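Local coordinates for protein putative phage endolysin (Salmonella enterica subsp. enterica serovar Typhimurium, PDB 4EVX) that probably acts as a phage-type lysozyme of glycosyl hydrolase family 24, hydrolysing the beta-1,4 linkages between the amino sugars of peptidoglycan, at residues T85-A88 with L89-S92. Residues are numbered along the deposited sequence; the frame is centred on the assembly and turned at random.
Sequences TLIA and LMFS
L89 N donates to T85 O at 2.8 Å, the first of four consecutive i to i+4 hydrogen bonds that tie the turn 85-88 to the turn 89-92. The bond from M90 N to L86 O is the straightest, with an N-H...O angle of 173°. F91 N reaches I87 O and S92 N reaches A88 O, each bond more bent. S92 uses its side chain as well: OG, placed between its own N and carbonyl carbon (chi1 69°), turns back one turn and gives a hydrogen bond to L89 O at 2.8 Å. The same hydroxyl is hydrogen-bonded to T85 OG1 of the second subunit, and T85 OG1 here pairs with S92 OG of that subunit in return. These eight buried residues form the middle of helix 80-94, which in this lysozyme-family chain packs against the long helix 52-73. Among the side chains the turns meet more loosely. The selenomethionine M90 runs back along the helix and bends at chi3 (-75°), which carries CE over the preceding turn. There CE lies 3.6 Å from L86 O and 4.4 Å from I87 CG1. Around the axis, L89 CB lies 3.4 Å from T85 O, while its side chain packs on T85 of the second subunit and L86 of the third. F91 CB rests 3.4 Å from I87 O, but its ring leads away from the preceding turn to stack with H95 and touch L59. The I87 side chain touches L63, D67 and L70 of helix 52-73.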
ATOM      1  N   THR A  85      -3.761  -8.616  -1.855  1.00 19.92           N
ATOM      2  CA  THR A  85      -2.824  -7.612  -2.373  1.00 20.11           C
ATOM      3  C   THR A  85      -2.030  -6.932  -1.267  1.00 22.08           C
ATOM      4  O   THR A  85      -0.820  -6.664  -1.429  1.00 22.12           O
ATOM      5  CB  THR A  85      -3.504  -6.570  -3.225  1.00 21.42           C
ATOM      6  OG1 THR A  85      -4.447  -5.792  -2.500  1.00 24.80           O
ATOM      7  CG2 THR A  85      -4.094  -7.168  -4.522  1.00 25.62           C
ATOM      8  N   LEU A  86      -2.652  -6.703  -0.151  1.00 20.78           N
ATOM      9  CA  LEU A  86      -1.950  -6.119   0.996  1.00 20.99           C
ATOM     10  C   LEU A  86      -0.898  -7.086   1.511  1.00 24.48           C
ATOM     11  O   LEU A  86       0.237  -6.695   1.771  1.00 23.01           O
ATOM     12  CB  LEU A  86      -2.873  -5.720   2.139  1.00 21.84           C
ATOM     13  CG  LEU A  86      -3.656  -4.450   1.963  1.00 29.68           C
ATOM     14  CD1 LEU A  86      -4.720  -4.367   3.012  1.00 32.17           C
ATOM     15  CD2 LEU A  86      -2.716  -3.233   2.080  1.00 29.95           C
ATOM     16  N   ILE A  87      -1.226  -8.329   1.617  1.00 22.91           N
ATOM     17  CA  ILE A  87      -0.268  -9.343   2.013  1.00 21.93           C
ATOM     18  C   ILE A  87       0.894  -9.436   1.005  1.00 23.43           C
ATOM     19  O   ILE A  87       2.053  -9.494   1.434  1.00 23.68           O
ATOM     20  CB  ILE A  87      -0.981 -10.677   2.207  1.00 23.31           C
ATOM     21  CG1 ILE A  87      -1.920 -10.529   3.424  1.00 26.37           C
ATOM     22  CG2 ILE A  87       0.028 -11.813   2.400  1.00 23.21           C
ATOM     23  CD1 ILE A  87      -2.760 -11.626   3.616  1.00 33.29           C
ATOM     24  N   ALA A  88       0.628  -9.432  -0.315  1.00 20.57           N
ATOM     25  CA  ALA A  88       1.706  -9.505  -1.285  1.00 21.63           C
ATOM     26  C   ALA A  88       2.572  -8.259  -1.177  1.00 23.17           C
ATOM     27  O   ALA A  88       3.802  -8.325  -1.241  1.00 22.49           O
ATOM     28  CB  ALA A  88       1.135  -9.631  -2.671  1.00 22.37           C
ATOM     29  N   LEU A  89       1.956  -7.092  -1.015  1.00 22.12           N
ATOM     30  CA  LEU A  89       2.722  -5.853  -0.829  1.00 22.67           C
ATOM     31  C   LEU A  89       3.653  -5.937   0.380  1.00 24.10           C
ATOM     32  O   LEU A  89       4.851  -5.647   0.273  1.00 24.88           O
ATOM     33  CB  LEU A  89       1.790  -4.651  -0.682  1.00 22.80           C
ATOM     34  CG  LEU A  89       2.516  -3.314  -0.382  1.00 29.79           C
ATOM     35  CD1 LEU A  89       3.342  -2.832  -1.592  1.00 31.13           C
ATOM     36  CD2 LEU A  89       1.555  -2.224   0.054  1.00 33.24           C
HETATM   37  N   MSE A  90       3.092  -6.323   1.528  1.00 21.60           N
HETATM   38  CA  MSE A  90       3.962  -6.445   2.717  1.00 22.31           C
HETATM   39  C   MSE A  90       5.098  -7.464   2.461  1.00 25.06           C
HETATM   40  O   MSE A  90       6.255  -7.248   2.868  1.00 26.32           O
HETATM   41  CB  MSE A  90       3.127  -6.821   3.926  1.00 23.57           C
HETATM   42  CG  MSE A  90       2.279  -5.706   4.428  1.00 26.42           C
HETATM   43 SE   MSE A  90       1.373  -6.195   6.073  0.70 26.24          SE
HETATM   44  CE  MSE A  90       0.171  -7.220   5.351  1.00 29.31           C
ATOM     45  N   PHE A  91       4.780  -8.591   1.780  1.00 23.47           N
ATOM     46  CA  PHE A  91       5.779  -9.623   1.504  1.00 25.18           C
ATOM     47  C   PHE A  91       6.917  -9.016   0.670  1.00 25.80           C
ATOM     48  O   PHE A  91       8.097  -9.201   0.990  1.00 27.37           O
ATOM     49  CB  PHE A  91       5.113 -10.805   0.767  1.00 25.28           C
ATOM     50  CG  PHE A  91       5.945 -12.034   0.725  1.00 25.49           C
ATOM     51  CD1 PHE A  91       5.748 -13.057   1.648  1.00 27.34           C
ATOM     52  CD2 PHE A  91       7.054 -12.098  -0.090  1.00 27.38           C
ATOM     53  CE1 PHE A  91       6.621 -14.130   1.722  1.00 29.24           C
ATOM     54  CE2 PHE A  91       7.869 -13.216  -0.082  1.00 33.25           C
ATOM     55  CZ  PHE A  91       7.662 -14.215   0.841  1.00 31.22           C
ATOM     56  N   SER A  92       6.575  -8.184  -0.341  1.00 22.93           N
ATOM     57  CA  SER A  92       7.602  -7.585  -1.175  1.00 24.69           C
ATOM     58  C   SER A  92       8.434  -6.530  -0.484  1.00 31.07           C
ATOM     59  O   SER A  92       9.608  -6.372  -0.824  1.00 32.93           O
ATOM     60  CB  SER A  92       6.983  -7.005  -2.440  1.00 27.15           C
ATOM     61  OG  SER A  92       6.176  -5.868  -2.218  1.00 27.11           O
TER